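Local coordinates for protein lipopolysaccharide heptosyltransferase 2 (Escherichia coli, PDB 1PSW) that catalyses transfer of the second heptose from ADP-L-glycero-beta-D-manno-heptose onto the heptosyl-Kdo2-lipid A module during synthesis of the lipopolysaccharide core, at residues Asp34-Ala39 / His74-Lys79; Gly67-Leu72 / Ser93-Leu98; Gln18-Thr23 / Arg83-Pro88; Gly12-Ser17 / Arg42-Arg47. One frame throughout, in Å; residues are numbered along the deposited sequence.

Contact 1: residues Asp34-Ala39 / His74-Lys79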
loop_
_atom_site.group_PDB
_atom_site.type_symbol
_atom_site.label_atom_id
_atom_site.label_comp_id
_atom_site.label_asym_id
_atom_site.label_seq_id
_atom_site.Cartn_x
_atom_site.Cartn_y
_atom_site.Cartn_z
ATOM N N ASP A 34 -11.692 3.716 14.433
ATOM C CA ASP A 34 -11.847 2.280 14.246
ATOM C C ASP A 34 -11.983 2.073 12.741
ATOM O O ASP A 34 -12.640 2.863 12.057
ATOM C CB ASP A 34 -13.098 1.755 14.961
ATOM C CG ASP A 34 -12.980 1.824 16.474
ATOM O OD1 ASP A 34 -11.839 1.790 16.990
ATOM O OD2 ASP A 34 -14.027 1.894 17.153
ATOM N N VAL A 35 -11.358 1.022 12.224
ATOM C CA VAL A 35 -11.408 0.750 10.797
ATOM C C VAL A 35 -11.930 -0.644 10.519
ATOM O O VAL A 35 -11.427 -1.628 11.064
ATOM C CB VAL A 35 -10.012 0.885 10.151
ATOM C CG1 VAL A 35 -10.104 0.617 8.651
ATOM C CG2 VAL A 35 -9.460 2.276 10.407
HETATM N N MSE A 36 -12.951 -0.716 9.671
HETATM C CA MSE A 36 -13.543 -1.985 9.285
HETATM C C MSE A 36 -13.007 -2.355 7.912
HETATM O O MSE A 36 -13.145 -1.591 6.954
HETATM C CB MSE A 36 -15.064 -1.883 9.228
HETATM C CG MSE A 36 -15.732 -3.214 8.931
HETATM SE SE MSE A 36 -17.652 -3.060 8.690
HETATM C CE MSE A 36 -18.152 -2.891 10.526
ATOM N N ALA A 37 -12.381 -3.524 7.827
ATOM C CA ALA A 37 -11.805 -4.009 6.577
ATOM C C ALA A 37 -11.720 -5.531 6.628
ATOM O O ALA A 37 -11.926 -6.133 7.679
ATOM C CB ALA A 37 -10.406 -3.414 6.382
ATOM N N PRO A 38 -11.433 -6.176 5.485
ATOM C CA PRO A 38 -11.332 -7.637 5.463
ATOM C C PRO A 38 -10.340 -8.125 6.513
ATOM O O PRO A 38 -9.505 -7.357 6.995
ATOM C CB PRO A 38 -10.859 -7.925 4.045
ATOM C CG PRO A 38 -11.502 -6.838 3.258
ATOM C CD PRO A 38 -11.282 -5.620 4.130
ATOM N N ALA A 39 -10.431 -9.406 6.860
ATOM C CA ALA A 39 -9.548 -10.006 7.855
ATOM C C ALA A 39 -8.068 -9.816 7.515
ATOM O O ALA A 39 -7.279 -9.437 8.374
ATOM C CB ALA A 39 -9.861 -11.496 7.993
ATOM N N HIS A 74 -26.071 -3.172 13.489
ATOM C CA HIS A 74 -26.794 -3.042 14.750
ATOM C C HIS A 74 -25.891 -3.227 15.963
ATOM O O HIS A 74 -26.057 -2.546 16.973
ATOM C CB HIS A 74 -27.942 -4.053 14.819
ATOM C CG HIS A 74 -29.056 -3.766 13.861
ATOM N ND1 HIS A 74 -29.363 -2.491 13.440
ATOM C CD2 HIS A 74 -29.968 -4.584 13.285
ATOM C CE1 HIS A 74 -30.419 -2.535 12.645
ATOM N NE2 HIS A 74 -30.805 -3.793 12.537
ATOM N N SER A 75 -24.939 -4.146 15.858
ATOM C CA SER A 75 -24.018 -4.416 16.953
ATOM C C SER A 75 -23.078 -3.240 17.206
ATOM O O SER A 75 -22.532 -3.102 18.300
ATOM C CB SER A 75 -23.195 -5.668 16.647
ATOM O OG SER A 75 -22.328 -5.444 15.549
ATOM N N LEU A 76 -22.900 -2.392 16.196
ATOM C CA LEU A 76 -22.020 -1.234 16.305
ATOM C C LEU A 76 -22.701 -0.030 16.937
ATOM O O LEU A 76 -22.064 0.994 17.172
ATOM C CB LEU A 76 -21.485 -0.845 14.925
ATOM C CG LEU A 76 -20.607 -1.875 14.216
ATOM C CD1 LEU A 76 -20.234 -1.353 12.839
ATOM C CD2 LEU A 76 -19.359 -2.155 15.043
ATOM N N ARG A 77 -23.997 -0.147 17.206
ATOM C CA ARG A 77 -24.736 0.946 17.820
ATOM C C ARG A 77 -24.187 1.246 19.206
ATOM O O ARG A 77 -24.124 2.402 19.622
ATOM C CB ARG A 77 -26.221 0.598 17.904
ATOM C CG ARG A 77 -26.937 0.671 16.568
ATOM C CD ARG A 77 -28.361 0.159 16.668
ATOM N NE ARG A 77 -29.113 0.437 15.451
ATOM C CZ ARG A 77 -30.329 -0.034 15.194
ATOM N NH1 ARG A 77 -30.942 -0.817 16.074
ATOM N NH2 ARG A 77 -30.933 0.280 14.057
ATOM N N GLU A 78 -23.789 0.197 19.918
ATOM C CA GLU A 78 -23.232 0.339 21.258
ATOM C C GLU A 78 -21.990 1.228 21.256
ATOM O O GLU A 78 -21.751 1.968 22.210
ATOM C CB GLU A 78 -22.888 -1.041 21.825
ATOM C CG GLU A 78 -24.093 -1.791 22.376
ATOM C CD GLU A 78 -23.985 -3.295 22.199
ATOM O OE1 GLU A 78 -22.957 -3.876 22.607
ATOM O OE2 GLU A 78 -24.935 -3.897 21.649
ATOM N N LYS A 79 -21.211 1.155 20.178
ATOM C CA LYS A 79 -19.995 1.953 20.040
ATOM C C LYS A 79 -20.320 3.441 20.059
ATOM O O LYS A 79 -19.490 4.263 20.445
ATOM C CB LYS A 79 -19.287 1.620 18.724
ATOM C CG LYS A 79 -18.697 0.222 18.634
ATOM C CD LYS A 79 -17.423 0.086 19.455
ATOM C CE LYS A 79 -16.756 -1.263 19.207
ATOM N NZ LYS A 79 -15.499 -1.426 19.990
HETATM O O HOH W 1 -13.456 0.542 19.361
#
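Met36, a selenomethionine, runs out straight through its first two torsions, with CG opposite the backbone N (chi1 -176°). It then bends at chi3 (-77°), which turns CE toward Leu76. Leu76 keeps its CG beside its own backbone N and pushes CD1 forward. The two side chains cross obliquely, and only these methyl ends meet, with Met36 CE 3.5 Å from Leu76 CD1. That is tighter than ordinary van der Waals contact. Val96 of helix 95-99 touches both residues.

The second link is polar. Asp34 and Lys79 both point into the gap between strand 32-37 and residues 76-79, but their charged atoms do not meet: Asp34 OD2 lies 4.6 Å from Lys79 NZ. A water bridges them, donating to Asp34 OD2 at 2.7 Å and accepting from Lys79 NZ at 2.9 Å. Lys79 NZ also has a long, weak ion pair with Glu53.

Met36 and Asp34 alternate with Val35 and Ala37, which face helix 11-27 on the other side of this Rossmann-like sheet. The buried carboxylate of Asp34 is bonded through both oxygens, OD2 to Tyr81 OH and the water, OD1 to Asn52 ND2. The nearby lysine would probably favour its charged form, although the two groups are joined by a water and not by a direct salt bridge.

Contact 2: residues Gly67-Leu72 / Ser93-Leu98. Unlike the reference sequence in segment 93-98: Leu98 (reference Phe).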
loop_
_atom_site.group_PDB
_atom_site.type_symbol
_atom_site.label_atom_id
_atom_site.label_comp_id
_atom_site.label_asym_id
_atom_site.label_seq_id
_atom_site.Cartn_x
_atom_site.Cartn_y
_atom_site.Cartn_z
ATOM N N GLY A 67 -28.815 -9.390 5.187
ATOM C CA GLY A 67 -29.269 -9.686 6.533
ATOM C C GLY A 67 -28.134 -9.601 7.533
ATOM O O GLY A 67 -28.343 -9.259 8.695
ATOM N N GLU A 68 -26.927 -9.915 7.075
ATOM C CA GLU A 68 -25.742 -9.877 7.922
ATOM C C GLU A 68 -25.293 -8.442 8.157
ATOM O O GLU A 68 -24.977 -8.060 9.282
ATOM C CB GLU A 68 -24.609 -10.660 7.263
ATOM C CG GLU A 68 -24.973 -12.086 6.911
ATOM C CD GLU A 68 -23.935 -12.740 6.025
ATOM O OE1 GLU A 68 -22.781 -12.893 6.478
ATOM O OE2 GLU A 68 -24.272 -13.094 4.873
ATOM N N ARG A 69 -25.262 -7.652 7.087
ATOM C CA ARG A 69 -24.856 -6.258 7.181
ATOM C C ARG A 69 -25.679 -5.516 8.224
ATOM O O ARG A 69 -25.149 -4.690 8.968
ATOM C CB ARG A 69 -25.000 -5.560 5.826
ATOM C CG ARG A 69 -23.925 -5.928 4.820
ATOM C CD ARG A 69 -23.868 -4.916 3.683
ATOM N NE ARG A 69 -22.626 -5.033 2.922
ATOM C CZ ARG A 69 -22.332 -6.049 2.120
ATOM N NH1 ARG A 69 -23.195 -7.044 1.962
ATOM N NH2 ARG A 69 -21.168 -6.079 1.486
ATOM N N ARG A 70 -26.976 -5.808 8.276
ATOM C CA ARG A 70 -27.854 -5.162 9.246
ATOM C C ARG A 70 -27.481 -5.578 10.665
ATOM O O ARG A 70 -27.396 -4.738 11.563
ATOM C CB ARG A 70 -29.325 -5.502 8.962
ATOM C CG ARG A 70 -29.919 -4.722 7.793
ATOM C CD ARG A 70 -31.353 -5.134 7.459
ATOM N NE ARG A 70 -32.307 -4.864 8.535
ATOM C CZ ARG A 70 -32.594 -5.712 9.520
ATOM N NH1 ARG A 70 -32.000 -6.896 9.574
ATOM N NH2 ARG A 70 -33.484 -5.382 10.448
ATOM N N LYS A 71 -27.250 -6.872 10.864
ATOM C CA LYS A 71 -26.872 -7.381 12.180
ATOM C C LYS A 71 -25.541 -6.766 12.599
ATOM O O LYS A 71 -25.379 -6.324 13.736
ATOM C CB LYS A 71 -26.745 -8.908 12.155
ATOM C CG LYS A 71 -28.049 -9.647 11.898
ATOM C CD LYS A 71 -27.845 -11.155 11.943
ATOM C CE LYS A 71 -29.132 -11.906 11.620
ATOM N NZ LYS A 71 -28.934 -13.388 11.628
ATOM N N LEU A 72 -24.591 -6.743 11.671
ATOM C CA LEU A 72 -23.279 -6.168 11.940
ATOM C C LEU A 72 -23.446 -4.706 12.334
ATOM O O LEU A 72 -22.902 -4.258 13.342
ATOM C CB LEU A 72 -22.395 -6.270 10.696
ATOM C CG LEU A 72 -21.012 -5.624 10.782
ATOM C CD1 LEU A 72 -20.176 -6.317 11.853
ATOM C CD2 LEU A 72 -20.324 -5.713 9.428
ATOM N N SER A 93 -20.976 -0.674 0.384
ATOM C CA SER A 93 -19.983 -0.343 1.407
ATOM C C SER A 93 -20.452 0.730 2.391
ATOM O O SER A 93 -19.951 0.803 3.510
ATOM C CB SER A 93 -18.658 0.094 0.759
ATOM O OG SER A 93 -18.744 1.401 0.209
ATOM N N ALA A 94 -21.417 1.553 1.989
ATOM C CA ALA A 94 -21.915 2.595 2.879
ATOM C C ALA A 94 -23.165 2.184 3.662
ATOM O O ALA A 94 -23.762 3.002 4.363
ATOM C CB ALA A 94 -22.188 3.868 2.086
ATOM N N LEU A 95 -23.551 0.918 3.555
ATOM C CA LEU A 95 -24.736 0.429 4.255
ATOM C C LEU A 95 -24.541 0.317 5.767
ATOM O O LEU A 95 -25.357 0.818 6.542
ATOM C CB LEU A 95 -25.157 -0.929 3.685
ATOM C CG LEU A 95 -25.860 -0.883 2.319
ATOM C CD1 LEU A 95 -26.086 -2.297 1.796
ATOM C CD2 LEU A 95 -27.188 -0.144 2.461
ATOM N N VAL A 96 -23.463 -0.335 6.186
ATOM C CA VAL A 96 -23.186 -0.516 7.606
ATOM C C VAL A 96 -23.315 0.751 8.449
ATOM O O VAL A 96 -24.006 0.748 9.467
ATOM C CB VAL A 96 -21.784 -1.122 7.821
ATOM C CG1 VAL A 96 -21.416 -1.094 9.295
ATOM C CG2 VAL A 96 -21.764 -2.549 7.309
ATOM N N PRO A 97 -22.653 1.848 8.044
ATOM C CA PRO A 97 -22.737 3.094 8.814
ATOM C C PRO A 97 -24.167 3.558 9.074
ATOM O O PRO A 97 -24.473 4.104 10.138
ATOM C CB PRO A 97 -21.958 4.083 7.954
ATOM C CG PRO A 97 -20.927 3.217 7.325
ATOM C CD PRO A 97 -21.730 2.009 6.908
ATOM N N LEU A 98 -25.044 3.348 8.101
ATOM C CA LEU A 98 -26.437 3.751 8.254
ATOM C C LEU A 98 -27.121 2.874 9.297
ATOM O O LEU A 98 -27.768 3.382 10.210
ATOM C CB LEU A 98 -27.170 3.645 6.912
ATOM C CG LEU A 98 -28.633 4.105 6.896
ATOM C CD1 LEU A 98 -28.736 5.543 7.384
ATOM C CD2 LEU A 98 -29.179 3.987 5.483
#
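Arg69 lies across Leu95 at a slant, using the aliphatic part of its chain and not its charged end. Its CD sits 3.9 Å from Leu95 CD1 and 4.2 Å from Leu95 CB, so the methylene rests on the flank of the leucine. The chain is extended from CG to NE and carries the guanidinium past the leucine. There NH1 has a long, weak ion pair with Glu65, four residues earlier.

A second pair sits a turn further along helix 66-75. Leu72 approaches Val96 obliquely, and Leu72 CD2 is 4.1 Å from Val96 CG2. Leu72 does not leave its helix pointing at the other one. With CG placed opposite the backbone N (chi1 176°), the branch swings round until CD2 reaches the valine.

In the N-terminal Rossmann-like domain, helix 66-75 precedes strand 83-86 in the chain and helix 95-99 follows it; both lie on the same face of the parallel sheet. Pro97 and Ala94 turn to that strand, while Leu95 points to the neighbouring helix and Val96 meets it with CG2.

The backbones come close here, with Arg69 CA and Val96 CA 6.0 Å apart. Val96 CG2 stands beside its own backbone N and also lies 4.3 Å from Arg69 O, so this one methyl faces both the main chain and the Leu72 side chain of the opposite helix. Arg69 also touches Phe99, three residues after Val96 on the same helix, and Lys92 in the loop before it.

Contact 3: residues Gln18-Thr23 / Arg83-Pro88; sequences QSLYRT and RAYVLP
The ring of Tyr85 has Leu20 CD2 coming in at a slant near its root, with that methyl 4.3 Å from Tyr85 CB. The other flat group, the ring of Tyr21, meets the second segment through its hydroxyl: Tyr21 OH is 4.0 Å from Leu87 CD1. This is the helix-on-sheet layer of a Rossmann-like domain. Helix 11-27 lies over strand 83-86 and the residues just after it.

Leu87 takes up both partners, one on each methyl. Its CD1 faces the tyrosine hydroxyl, and its CD2 packs 3.9 Å from Leu20 CD2. Leu20 gets there because its CG lies opposite the backbone N (chi1 170°), which sends the branch out toward the sheet.

The Tyr21 hydroxyl is not left to the leucine alone, since it hydrogen-bonds with Ser17 OG a turn earlier. Tyr21 also touches Val5, and Tyr85 touches Ile3, both on the adjoining strand 2-6.

The helix is kinked where the N atoms of Ser19 and Leu20 lack bonds to the preceding turn. At the kink, Ser19 O accepts from Thr23 N and from Thr23 OG1, which reach it from opposite faces of its plane, the OG1 bond being 2.7 Å long.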
loop_
_atom_site.group_PDB
_atom_site.type_symbol
_atom_site.label_atom_id
_atom_site.label_comp_id
_atom_site.label_asym_id
_atom_site.label_seq_id
_atom_site.Cartn_x
_atom_site.Cartn_y
_atom_site.Cartn_z
ATOM N N GLN A 18 -4.163 5.926 5.351
ATOM C CA GLN A 18 -3.530 6.356 6.585
ATOM C C GLN A 18 -3.444 7.877 6.617
ATOM O O GLN A 18 -3.454 8.476 7.684
ATOM C CB GLN A 18 -2.121 5.776 6.737
ATOM C CG GLN A 18 -1.571 6.007 8.139
ATOM C CD GLN A 18 -0.096 5.692 8.277
ATOM O OE1 GLN A 18 0.430 5.586 9.389
ATOM N NE2 GLN A 18 0.582 5.546 7.148
ATOM N N SER A 19 -3.345 8.510 5.450
ATOM C CA SER A 19 -3.268 9.969 5.406
ATOM C C SER A 19 -4.521 10.606 5.988
ATOM O O SER A 19 -4.448 11.661 6.621
ATOM C CB SER A 19 -3.071 10.463 3.974
ATOM O OG SER A 19 -1.758 10.180 3.531
ATOM N N LEU A 20 -5.673 9.983 5.760
ATOM C CA LEU A 20 -6.909 10.502 6.321
ATOM C C LEU A 20 -6.852 10.378 7.848
ATOM O O LEU A 20 -7.200 11.321 8.560
ATOM C CB LEU A 20 -8.127 9.735 5.779
ATOM C CG LEU A 20 -9.453 10.049 6.491
ATOM C CD1 LEU A 20 -9.804 11.528 6.327
ATOM C CD2 LEU A 20 -10.562 9.175 5.915
ATOM N N TYR A 21 -6.414 9.222 8.347
ATOM C CA TYR A 21 -6.328 9.001 9.795
ATOM C C TYR A 21 -5.364 9.995 10.445
ATOM O O TYR A 21 -5.654 10.542 11.514
ATOM C CB TYR A 21 -5.877 7.566 10.123
ATOM C CG TYR A 21 -6.615 6.486 9.342
ATOM C CD1 TYR A 21 -7.913 6.696 8.884
ATOM C CD2 TYR A 21 -5.998 5.275 9.024
ATOM C CE1 TYR A 21 -8.580 5.741 8.116
ATOM C CE2 TYR A 21 -6.653 4.308 8.261
ATOM C CZ TYR A 21 -7.944 4.554 7.807
ATOM O OH TYR A 21 -8.588 3.634 7.021
ATOM N N ARG A 22 -4.220 10.225 9.803
ATOM C CA ARG A 22 -3.242 11.173 10.318
ATOM C C ARG A 22 -3.833 12.576 10.307
ATOM O O ARG A 22 -3.620 13.354 11.230
ATOM C CB ARG A 22 -1.961 11.158 9.473
ATOM C CG ARG A 22 -1.089 9.912 9.607
ATOM C CD ARG A 22 0.272 10.154 8.976
ATOM N NE ARG A 22 1.033 11.141 9.734
ATOM C CZ ARG A 22 2.105 11.787 9.284
ATOM N NH1 ARG A 22 2.561 11.565 8.059
ATOM N NH2 ARG A 22 2.738 12.649 10.072
ATOM N N THR A 23 -4.577 12.902 9.254
ATOM C CA THR A 23 -5.178 14.221 9.152
ATOM C C THR A 23 -6.296 14.406 10.180
ATOM O O THR A 23 -6.434 15.482 10.766
ATOM C CB THR A 23 -5.719 14.476 7.729
ATOM O OG1 THR A 23 -4.654 14.304 6.788
ATOM C CG2 THR A 23 -6.260 15.895 7.600
ATOM N N ARG A 83 -18.970 9.892 14.038
ATOM C CA ARG A 83 -18.854 10.078 12.595
ATOM C C ARG A 83 -18.471 8.790 11.886
ATOM O O ARG A 83 -18.016 7.833 12.511
ATOM C CB ARG A 83 -17.789 11.128 12.277
ATOM C CG ARG A 83 -18.055 12.510 12.818
ATOM C CD ARG A 83 -17.001 13.479 12.309
ATOM N NE ARG A 83 -17.364 14.870 12.560
ATOM C CZ ARG A 83 -16.741 15.912 12.024
ATOM N NH1 ARG A 83 -15.718 15.718 11.200
ATOM N NH2 ARG A 83 -17.141 17.146 12.305
ATOM N N ALA A 84 -18.653 8.778 10.571
ATOM C CA ALA A 84 -18.292 7.626 9.764
ATOM C C ALA A 84 -17.762 8.108 8.419
ATOM O O ALA A 84 -18.248 9.099 7.869
ATOM C CB ALA A 84 -19.497 6.721 9.562
ATOM N N TYR A 85 -16.751 7.415 7.906
ATOM C CA TYR A 85 -16.155 7.750 6.615
ATOM C C TYR A 85 -16.127 6.480 5.776
ATOM O O TYR A 85 -15.584 5.463 6.200
ATOM C CB TYR A 85 -14.724 8.281 6.794
ATOM C CG TYR A 85 -14.637 9.616 7.496
ATOM C CD1 TYR A 85 -14.716 10.815 6.781
ATOM C CD2 TYR A 85 -14.529 9.687 8.882
ATOM C CE1 TYR A 85 -14.691 12.044 7.433
ATOM C CE2 TYR A 85 -14.507 10.917 9.539
ATOM C CZ TYR A 85 -14.590 12.086 8.812
ATOM O OH TYR A 85 -14.589 13.303 9.459
ATOM N N VAL A 86 -16.721 6.538 4.592
ATOM C CA VAL A 86 -16.752 5.385 3.703
ATOM C C VAL A 86 -15.762 5.641 2.576
ATOM O O VAL A 86 -15.951 6.558 1.774
ATOM C CB VAL A 86 -18.172 5.167 3.126
ATOM C CG1 VAL A 86 -18.218 3.895 2.291
ATOM C CG2 VAL A 86 -19.185 5.081 4.262
ATOM N N LEU A 87 -14.702 4.834 2.518
ATOM C CA LEU A 87 -13.652 5.011 1.508
ATOM C C LEU A 87 -13.869 4.253 0.208
ATOM O O LEU A 87 -13.503 4.738 -0.860
ATOM C CB LEU A 87 -12.289 4.671 2.123
ATOM C CG LEU A 87 -11.960 5.512 3.372
ATOM C CD1 LEU A 87 -10.542 5.210 3.870
ATOM C CD2 LEU A 87 -12.097 6.996 3.036
ATOM N N PRO A 88 -14.453 3.049 0.273
ATOM C CA PRO A 88 -14.671 2.333 -0.988
ATOM C C PRO A 88 -15.719 3.122 -1.774
ATOM O O PRO A 88 -16.371 4.005 -1.212
ATOM C CB PRO A 88 -15.194 0.971 -0.529
ATOM C CG PRO A 88 -14.555 0.801 0.823
ATOM C CD PRO A 88 -14.716 2.169 1.426
#

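Contact 4: residues Gly12-Ser17 / Arg42-Arg47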
loop_
_atom_site.group_PDB
_atom_site.type_symbol
_atom_site.label_atom_id
_atom_site.label_comp_id
_atom_site.label_asym_id
_atom_site.label_seq_id
_atom_site.Cartn_x
_atom_site.Cartn_y
_atom_site.Cartn_z
ATOM N N GLY A 12 -2.631 -1.032 -1.506
ATOM C CA GLY A 12 -2.265 0.328 -1.860
ATOM C C GLY A 12 -3.202 1.362 -1.272
ATOM O O GLY A 12 -2.764 2.281 -0.581
ATOM N N ASP A 13 -4.493 1.204 -1.551
ATOM C CA ASP A 13 -5.521 2.110 -1.073
ATOM C C ASP A 13 -5.533 2.202 0.452
ATOM O O ASP A 13 -5.692 3.284 1.010
ATOM C CB ASP A 13 -6.892 1.651 -1.580
ATOM C CG ASP A 13 -7.030 1.772 -3.087
ATOM O OD1 ASP A 13 -6.014 2.021 -3.768
ATOM O OD2 ASP A 13 -8.160 1.612 -3.594
HETATM N N MSE A 14 -5.364 1.068 1.124
HETATM C CA MSE A 14 -5.353 1.061 2.582
HETATM C C MSE A 14 -4.172 1.882 3.096
HETATM O O MSE A 14 -4.290 2.624 4.070
HETATM C CB MSE A 14 -5.249 -0.372 3.115
HETATM C CG MSE A 14 -5.240 -0.472 4.644
HETATM SE SE MSE A 14 -6.824 0.314 5.488
HETATM C CE MSE A 14 -8.131 -0.995 4.945
HETATM N N MSE A 15 -3.029 1.747 2.442
HETATM C CA MSE A 15 -1.858 2.492 2.858
HETATM C C MSE A 15 -2.176 3.987 2.703
HETATM O O MSE A 15 -1.890 4.786 3.595
HETATM C CB MSE A 15 -0.657 2.078 1.995
HETATM C CG MSE A 15 0.725 2.375 2.625
HETATM SE SE MSE A 15 1.022 1.448 4.308
HETATM C CE MSE A 15 0.984 2.972 5.528
HETATM N N MSE A 16 -2.783 4.364 1.576
HETATM C CA MSE A 16 -3.133 5.762 1.341
HETATM C C MSE A 16 -4.130 6.288 2.366
HETATM O O MSE A 16 -4.091 7.458 2.717
HETATM C CB MSE A 16 -3.746 5.954 -0.053
HETATM C CG MSE A 16 -2.866 5.537 -1.187
HETATM SE SE MSE A 16 -1.136 6.295 -0.993
HETATM C CE MSE A 16 -1.592 8.093 -1.375
ATOM N N SER A 17 -5.026 5.426 2.838
ATOM C CA SER A 17 -6.034 5.862 3.791
ATOM C C SER A 17 -5.412 6.304 5.105
ATOM O O SER A 17 -6.050 7.005 5.890
ATOM C CB SER A 17 -7.076 4.765 4.031
ATOM O OG SER A 17 -6.547 3.658 4.737
ATOM N N ARG A 42 -6.292 -6.585 8.722
ATOM C CA ARG A 42 -5.953 -6.335 10.115
ATOM C C ARG A 42 -4.456 -6.187 10.383
ATOM O O ARG A 42 -4.052 -5.298 11.124
ATOM C CB ARG A 42 -6.519 -7.436 11.024
ATOM C CG ARG A 42 -6.110 -7.255 12.485
ATOM C CD ARG A 42 -7.300 -7.208 13.432
ATOM N NE ARG A 42 -6.881 -6.916 14.802
ATOM C CZ ARG A 42 -7.687 -6.958 15.857
ATOM N NH1 ARG A 42 -8.964 -7.281 15.704
ATOM N NH2 ARG A 42 -7.216 -6.676 17.066
ATOM N N PRO A 43 -3.619 -7.057 9.788
ATOM C CA PRO A 43 -2.171 -6.963 10.018
ATOM C C PRO A 43 -1.570 -5.598 9.687
ATOM O O PRO A 43 -0.758 -5.070 10.447
ATOM C CB PRO A 43 -1.611 -8.075 9.135
ATOM C CG PRO A 43 -2.706 -9.096 9.171
ATOM C CD PRO A 43 -3.937 -8.248 8.980
ATOM N N LEU A 44 -1.972 -5.022 8.558
ATOM C CA LEU A 44 -1.450 -3.722 8.144
ATOM C C LEU A 44 -1.916 -2.623 9.089
ATOM O O LEU A 44 -1.137 -1.747 9.485
ATOM C CB LEU A 44 -1.901 -3.409 6.719
ATOM C CG LEU A 44 -1.259 -2.199 6.044
ATOM C CD1 LEU A 44 0.253 -2.307 6.124
ATOM C CD2 LEU A 44 -1.713 -2.124 4.596
ATOM N N LEU A 45 -3.193 -2.671 9.444
ATOM C CA LEU A 45 -3.770 -1.690 10.351
ATOM C C LEU A 45 -3.069 -1.711 11.702
ATOM O O LEU A 45 -2.953 -0.679 12.368
ATOM C CB LEU A 45 -5.259 -1.974 10.553
ATOM C CG LEU A 45 -6.147 -1.745 9.326
ATOM C CD1 LEU A 45 -7.512 -2.371 9.556
ATOM C CD2 LEU A 45 -6.266 -0.252 9.052
ATOM N N SER A 46 -2.606 -2.888 12.112
ATOM C CA SER A 46 -1.942 -3.012 13.404
ATOM C C SER A 46 -0.608 -2.271 13.396
ATOM O O SER A 46 -0.037 -2.007 14.451
ATOM C CB SER A 46 -1.715 -4.484 13.763
ATOM O OG SER A 46 -0.638 -5.035 13.021
ATOM N N ARG A 47 -0.115 -1.933 12.205
ATOM C CA ARG A 47 1.139 -1.206 12.091
ATOM C C ARG A 47 0.921 0.304 12.087
ATOM O O ARG A 47 1.891 1.059 12.124
ATOM C CB ARG A 47 1.899 -1.621 10.822
ATOM C CG ARG A 47 2.253 -3.092 10.733
ATOM C CD ARG A 47 3.096 -3.556 11.914
ATOM N NE ARG A 47 4.259 -2.702 12.163
ATOM C CZ ARG A 47 5.216 -3.003 13.038
ATOM N NH1 ARG A 47 5.147 -4.133 13.734
ATOM N NH2 ARG A 47 6.231 -2.177 13.233
#
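Met14 and Leu44 join two helices on one face of the N-terminal Rossmann-like domain, in a protein of GT-B type. Met14, a selenomethionine, leaves helix 11-27 with its CB aimed at helix 42-45. Its CG lies opposite the backbone N (chi1 -180°) and meets Leu44 CD2 at 3.9 Å. The chain then bends at chi2 and again at chi3. The first bend places SE against Leu45, 3.7 Å from its CD2, and the second turns CE onto Ala37 of strand 32-37. Met14 thus reaches both the second helix and the sheet beneath.

Its two leucine partners approach differently. Leu44 lies alongside Met14 and runs the other way, while Leu45 comes in roughly perpendicular to it. On the flank, Met15 SE lies 4.2 Å from Leu44 CD1, so the two branches of Leu44 are shared between neighbouring selenomethionines.

Leu44 also touches Leu252 and Val256 of helix 252-260. This part of the first domain therefore packs against a helix that belongs with the second sheet. Beyond Leu44, Arg47 forms a salt bridge with Glu166. On the first helix, Ser17 OG turns back and donates to Met14 O at 2.6 Å.

All four contacts belong to the domain of the parallel sheet from strand 51-56 to strand 119-121. Contacts 3 and 4 share helix 11-27 on one face, their centres about 11 Å apart. Contacts 1 and 2 share helix 66-75 on the other, about 9 Å apart. Strand 32-37 bridges the faces: Met36 touches Leu72, while Val35 touches Tyr21. Contacts 2 and 4 are farthest apart, about 22 Å between centres. Along the chain contact 4 closes before contact 2 opens; contact 1 falls within the span of contact 3. In this three-layer alpha/beta/alpha sandwich, contact 4 meets helix 252-260 of the second domain, consistent with GT-B enzymes, whose substrates bind in the cleft between domains.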